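Local coordinates for uncharacterized protein (Enterococcus faecalis, PDB 3CLQ), which is of unknown function but belongs to the AllG family, named after a subunit of oxamate carbamoyltransferase, and may therefore have a related role, at residues D175-L180 / N352-I357; K33-N36 / D40-E43; I387-K390 / M396-A399. All blocks are in the same frame, centred on the assembly; numbering follows the deposited sequence.

Contact 1 of 3, residues D175-L180 / N352-I357; sequences DLRLML and NPNVTI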
# COMPACT_ATOMS: atom_id res chain seq x y z
N ASP B 175 -4.55 -12.14 10.23
CA ASP B 175 -3.34 -11.89 11.00
C ASP B 175 -2.93 -10.44 10.94
O ASP B 175 -2.54 -9.92 9.90
CB ASP B 175 -2.20 -12.78 10.49
CG ASP B 175 -0.90 -12.54 11.24
OD1 ASP B 175 -0.81 -11.62 12.09
OD2 ASP B 175 0.05 -13.30 10.95
N LEU B 176 -3.00 -9.77 12.07
CA LEU B 176 -2.85 -8.36 12.05
C LEU B 176 -1.38 -7.94 12.08
O LEU B 176 -0.99 -6.98 11.43
CB LEU B 176 -3.62 -7.78 13.22
CG LEU B 176 -5.00 -7.16 12.98
CD1 LEU B 176 -5.70 -7.60 11.70
CD2 LEU B 176 -5.89 -7.37 14.21
N ARG B 177 -0.55 -8.68 12.79
CA ARG B 177 0.85 -8.30 12.82
C ARG B 177 1.47 -8.48 11.45
O ARG B 177 2.32 -7.71 11.05
CB ARG B 177 1.65 -9.08 13.86
CG ARG B 177 3.01 -8.48 14.10
CD ARG B 177 3.85 -9.37 14.98
NE ARG B 177 4.20 -10.61 14.30
CZ ARG B 177 4.81 -11.64 14.89
NH1 ARG B 177 5.14 -11.60 16.17
NH2 ARG B 177 5.09 -12.72 14.18
N LEU B 178 1.04 -9.48 10.71
CA LEU B 178 1.50 -9.59 9.34
C LEU B 178 1.05 -8.38 8.52
O LEU B 178 1.86 -7.77 7.82
CB LEU B 178 1.00 -10.89 8.70
CG LEU B 178 1.40 -11.11 7.23
CD1 LEU B 178 2.91 -11.26 7.03
CD2 LEU B 178 0.65 -12.32 6.66
N MSE B 179 -0.23 -8.03 8.59
CA MSE B 179 -0.74 -6.98 7.72
C MSE B 179 -0.08 -5.65 8.06
O MSE B 179 0.26 -4.85 7.19
CB MSE B 179 -2.26 -6.89 7.81
CG MSE B 179 -2.88 -6.06 6.72
SE MSE B 179 -4.84 -6.25 6.64
CE MSE B 179 -4.96 -7.98 5.70
N LEU B 180 0.16 -5.44 9.33
CA LEU B 180 0.80 -4.26 9.79
C LEU B 180 2.22 -4.30 9.31
O LEU B 180 2.72 -3.35 8.81
CB LEU B 180 0.73 -4.24 11.29
CG LEU B 180 1.38 -3.07 11.95
CD1 LEU B 180 0.56 -2.65 13.07
CD2 LEU B 180 2.70 -3.45 12.42
N ASN B 352 11.84 -4.76 17.32
CA ASN B 352 11.00 -5.87 16.91
C ASN B 352 11.41 -6.38 15.52
O ASN B 352 11.17 -5.69 14.52
CB ASN B 352 9.56 -5.39 16.90
CG ASN B 352 8.60 -6.48 16.54
OD1 ASN B 352 9.01 -7.57 16.13
ND2 ASN B 352 7.31 -6.21 16.69
N PRO B 353 12.01 -7.57 15.43
CA PRO B 353 12.44 -8.05 14.09
C PRO B 353 11.29 -8.39 13.11
O PRO B 353 11.48 -8.41 11.89
CB PRO B 353 13.28 -9.29 14.41
CG PRO B 353 12.79 -9.77 15.72
CD PRO B 353 12.32 -8.54 16.50
N ASN B 354 10.10 -8.65 13.65
CA ASN B 354 8.95 -9.03 12.85
C ASN B 354 8.27 -7.86 12.16
O ASN B 354 7.35 -8.06 11.37
CB ASN B 354 7.92 -9.71 13.76
CG ASN B 354 8.42 -11.02 14.32
OD1 ASN B 354 8.75 -11.92 13.57
ND2 ASN B 354 8.49 -11.14 15.65
N VAL B 355 8.71 -6.65 12.47
CA VAL B 355 8.12 -5.43 11.92
C VAL B 355 9.22 -4.39 11.70
O VAL B 355 9.79 -3.86 12.66
CB VAL B 355 7.06 -4.84 12.87
CG1 VAL B 355 6.38 -3.61 12.27
CG2 VAL B 355 6.06 -5.89 13.23
N THR B 356 9.53 -4.10 10.45
CA THR B 356 10.74 -3.37 10.16
C THR B 356 10.52 -2.14 9.26
O THR B 356 9.52 -2.05 8.56
CB THR B 356 11.76 -4.33 9.51
OG1 THR B 356 11.18 -4.88 8.33
CG2 THR B 356 12.10 -5.48 10.47
N ILE B 357 11.47 -1.20 9.26
CA ILE B 357 11.38 0.00 8.44
C ILE B 357 12.42 0.02 7.33
O ILE B 357 13.61 0.20 7.58
CB ILE B 357 11.62 1.25 9.27
CG1 ILE B 357 10.67 1.30 10.48
CG2 ILE B 357 11.49 2.49 8.41
CD1 ILE B 357 11.20 2.16 11.57
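R177 and L180, one turn apart near the start of helix 176-183, meet N354 and V355 in a helix-to-turn contact that mixes a polar stack with apolar packing. The turn is a type I beta turn, N352 to V355, at the corner between strands 348-352 and 356-357. The polar half is a stack of two flat groups. The guanidinium of R177 and the side-chain amide of N354 lie almost parallel, their planes 13° apart, with N354 CG 3.6 Å over the guanidinium face, displaced to one side of its centre. The overlap sets N354 ND2 3.4 Å from R177 NH1; both are donors, so this is a stacking distance and not a bond. The arginine reaches the turn by extending straight through chi2 and then bending at chi3 (68°). Deeper in, L180 CD2 meets V355 CG1 at 3.7 Å, the two side chains crossing at about a right angle, and R177 CG lies 4.1 Å from V355 CG2.

Each backbone is shaped locally. D175 caps the helix, its OD1 accepting from L178 N at 3.1 Å, and N352 OD1 accepts from N354 N at 2.9 Å in an Asx turn that helps shape the start of the type I turn. The chemistry is consistent with a joint that rests mainly on stacking and apolar packing, with a weak bond from S181 OG to N354 O added: the amide can lie over the arginine's face while NH1 still reaches I22 O of helix 6-23 in a weak hydrogen bond.

Contact 2 of 3, residues K33-N36 / D40-E43; sequences KAIN and DMTE
M41, a selenomethionine, lays its side chain over I35 and ends against A34, in effect spanning two successive residues of the short, weakly bonded helix 34-37. Its CG sits 3.7 Å from I35 CG1 and equally close to I35 CA, so the inner part of the chain rests on both the side chain and the backbone of the isoleucine. CG lies anti to the backbone N (chi1 -154°), and a bend at chi2 (75°) then turns the selenium and CE back along the helix, where CE touches A34 CB at 3.8 Å. The two longer side chains run obliquely to one another. Only carbon meets carbon in these closest approaches.

The helix itself begins with N36 N bonded to K33 O at 3.1 Å, just after strand 26-33 ends. P111 touches both I35 and M41, adding to the apolar cluster, while A34 and I35 also make backbone hydrogen bonds to M113 and P111. On the loop, T42 points away, and T42 OG1 and T45 OG1 are hydrogen-bonded to each other. Such a contact has no directional bond to fix it, which suggests that apolar contact, together with the short covalent link, keeps the loop against the helix.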
# COMPACT_ATOMS: atom_id res chain seq x y z
N LYS B 33 -21.46 -6.59 18.91
CA LYS B 33 -21.84 -5.50 19.77
C LYS B 33 -20.95 -5.55 21.00
O LYS B 33 -20.69 -6.61 21.54
CB LYS B 33 -23.31 -5.63 20.18
CG LYS B 33 -24.29 -5.70 19.01
CD LYS B 33 -25.71 -5.52 19.48
CE LYS B 33 -26.55 -4.84 18.41
NZ LYS B 33 -27.88 -4.50 18.98
N ALA B 34 -20.49 -4.39 21.44
CA ALA B 34 -19.73 -4.31 22.68
C ALA B 34 -20.35 -5.17 23.78
O ALA B 34 -19.70 -6.05 24.33
CB ALA B 34 -19.66 -2.89 23.13
N ILE B 35 -21.62 -4.95 24.09
CA ILE B 35 -22.22 -5.60 25.24
C ILE B 35 -22.18 -7.13 25.20
O ILE B 35 -22.18 -7.77 26.25
CB ILE B 35 -23.66 -5.12 25.45
CG1 ILE B 35 -24.01 -5.00 26.96
CG2 ILE B 35 -24.62 -5.98 24.62
CD1 ILE B 35 -24.41 -6.29 27.67
N ASN B 36 -22.14 -7.71 24.00
CA ASN B 36 -22.09 -9.17 23.86
C ASN B 36 -20.73 -9.79 24.15
O ASN B 36 -20.66 -10.98 24.45
CB ASN B 36 -22.51 -9.63 22.46
CG ASN B 36 -23.94 -9.31 22.13
OD1 ASN B 36 -24.76 -9.11 23.02
ND2 ASN B 36 -24.25 -9.27 20.84
N ASP B 40 -17.04 -7.00 31.75
CA ASP B 40 -17.75 -6.10 32.68
C ASP B 40 -18.57 -5.01 32.00
O ASP B 40 -18.53 -3.86 32.39
CB ASP B 40 -16.76 -5.46 33.67
CG ASP B 40 -15.69 -6.41 34.14
OD1 ASP B 40 -14.51 -6.23 33.73
OD2 ASP B 40 -16.03 -7.35 34.90
N MSE B 41 -19.31 -5.38 30.98
CA MSE B 41 -20.23 -4.45 30.35
C MSE B 41 -21.62 -4.50 30.98
O MSE B 41 -22.12 -5.55 31.36
CB MSE B 41 -20.34 -4.78 28.86
CG MSE B 41 -20.72 -3.60 28.01
SE MSE B 41 -19.21 -2.40 27.79
CE MSE B 41 -19.96 -1.16 26.47
N THR B 42 -22.27 -3.35 31.09
CA THR B 42 -23.68 -3.32 31.42
C THR B 42 -24.33 -2.36 30.44
O THR B 42 -23.63 -1.62 29.74
CB THR B 42 -23.91 -2.88 32.87
OG1 THR B 42 -23.73 -1.46 32.97
CG2 THR B 42 -22.94 -3.58 33.81
N GLU B 43 -25.66 -2.34 30.39
CA GLU B 43 -26.34 -1.52 29.39
C GLU B 43 -26.26 -0.03 29.69
O GLU B 43 -26.54 0.81 28.83
CB GLU B 43 -27.80 -1.95 29.21
CG GLU B 43 -28.36 -1.53 27.85
CD GLU B 43 -29.47 -2.45 27.35
OE1 GLU B 43 -30.50 -2.61 28.07
OE2 GLU B 43 -29.31 -3.00 26.23

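Contact 3 of 3, residues I387-K390 / M396-A399; sequences IAHK and MIGA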
# COMPACT_ATOMS: atom_id res chain seq x y z
N ILE B 387 -4.55 17.05 15.23
CA ILE B 387 -5.05 18.14 16.08
C ILE B 387 -6.56 18.37 15.86
O ILE B 387 -7.05 18.44 14.73
CB ILE B 387 -4.18 19.43 15.99
CG1 ILE B 387 -4.32 20.12 14.65
CG2 ILE B 387 -2.70 19.10 16.11
CD1 ILE B 387 -3.15 21.03 14.39
N ALA B 388 -7.31 18.42 16.96
CA ALA B 388 -8.76 18.42 16.88
C ALA B 388 -9.31 19.71 17.46
O ALA B 388 -8.82 20.20 18.46
CB ALA B 388 -9.32 17.24 17.64
N HIS B 389 -10.35 20.26 16.83
CA HIS B 389 -10.95 21.48 17.35
C HIS B 389 -11.39 21.34 18.81
O HIS B 389 -11.87 20.29 19.23
CB HIS B 389 -12.14 21.89 16.49
CG HIS B 389 -12.46 23.34 16.58
ND1 HIS B 389 -12.21 24.22 15.55
CD2 HIS B 389 -13.01 24.08 17.57
CE1 HIS B 389 -12.59 25.44 15.90
NE2 HIS B 389 -13.08 25.38 17.13
N LYS B 390 -11.22 22.40 19.59
CA LYS B 390 -11.61 22.37 21.00
C LYS B 390 -13.12 22.38 21.15
O LYS B 390 -13.65 22.06 22.21
CB LYS B 390 -11.00 23.55 21.77
CG LYS B 390 -11.69 24.88 21.51
CD LYS B 390 -10.80 26.05 21.84
CE LYS B 390 -11.37 27.36 21.28
NZ LYS B 390 -10.71 28.58 21.83
N MSE B 396 -11.18 17.21 12.94
CA MSE B 396 -9.78 17.40 12.64
C MSE B 396 -9.51 18.73 11.94
O MSE B 396 -10.15 19.05 10.93
CB MSE B 396 -9.28 16.25 11.78
CG MSE B 396 -7.78 16.13 11.73
SE MSE B 396 -7.22 14.83 10.38
CE MSE B 396 -5.30 15.18 10.37
N ILE B 397 -8.59 19.52 12.48
CA ILE B 397 -8.26 20.78 11.83
C ILE B 397 -6.75 20.94 11.64
O ILE B 397 -6.23 22.05 11.63
CB ILE B 397 -8.96 22.04 12.50
CG1 ILE B 397 -8.24 22.52 13.78
CG2 ILE B 397 -10.42 21.77 12.80
CD1 ILE B 397 -7.88 21.42 14.74
N GLY B 398 -6.06 19.81 11.46
CA GLY B 398 -4.61 19.81 11.23
C GLY B 398 -3.94 18.66 11.96
O GLY B 398 -4.64 17.81 12.50
N ALA B 399 -2.61 18.64 11.98
CA ALA B 399 -1.86 17.58 12.70
C ALA B 399 -0.44 17.98 13.03
O ALA B 399 0.10 18.95 12.46
CB ALA B 399 -1.85 16.30 11.91
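I387 is gripped through both polar atoms of its backbone: its N donates to G398 O at 2.8 Å, and its O accepts from I397 N at 2.9 Å in a nearly straight bond (168°). M396 CA adds a CA-H...O contact to the same carbonyl oxygen. Around these bonds the two isoleucines touch. I397 CD1 lies 3.8 Å from I387 CG1 and 3.4 Å from H389 N, while I397 CG2 meets the H389 ring at its edge, near the ring plane. I387 CD1 extends past the glycine toward A399 N, 3.4 Å away.

One step further out, A388 and M396 form an antiparallel, non-hydrogen-bonded pair with CA atoms 4.5 Å apart and side chains on the same face. The backbone angles of G398 (phi 141°) by themselves call for glycine, because a CB would be jammed against the carbonyl O of I397. Beyond the strands, I387 also packs on V287 and M291, and I397 and A399 make backbone hydrogen bonds to F292 and P290, so the 287-292 region borders the pair. Because I387 faces two residues, I397 and G398, across its two bonds, the pattern is that of a beta bulge set in the antiparallel hairpin of strands 383-388 and 396-402.

Overall arrangement
Along the chain the order is contact 2, contact 1, contact 3; in sequence the three follow one another without overlap, and their nearest atoms stay about 16 Å or more apart. Their centres form a nearly equilateral triangle: about 31 Å between contacts 1 and 2, about 29 Å between 1 and 3, and about 31 Å between 2 and 3. Contacts 1 and 2 nevertheless share a sheet, since strand 26-33 leads into contact 2 and its antiparallel neighbour 174-175 leads into the helix of contact 1. The turn of contact 1 connects the outer strands of a separate three-stranded sheet, and contact 3 lies in a two-stranded hairpin. Contact 1 thus joins parts of the chain far apart in sequence, while contacts 2 and 3 are local.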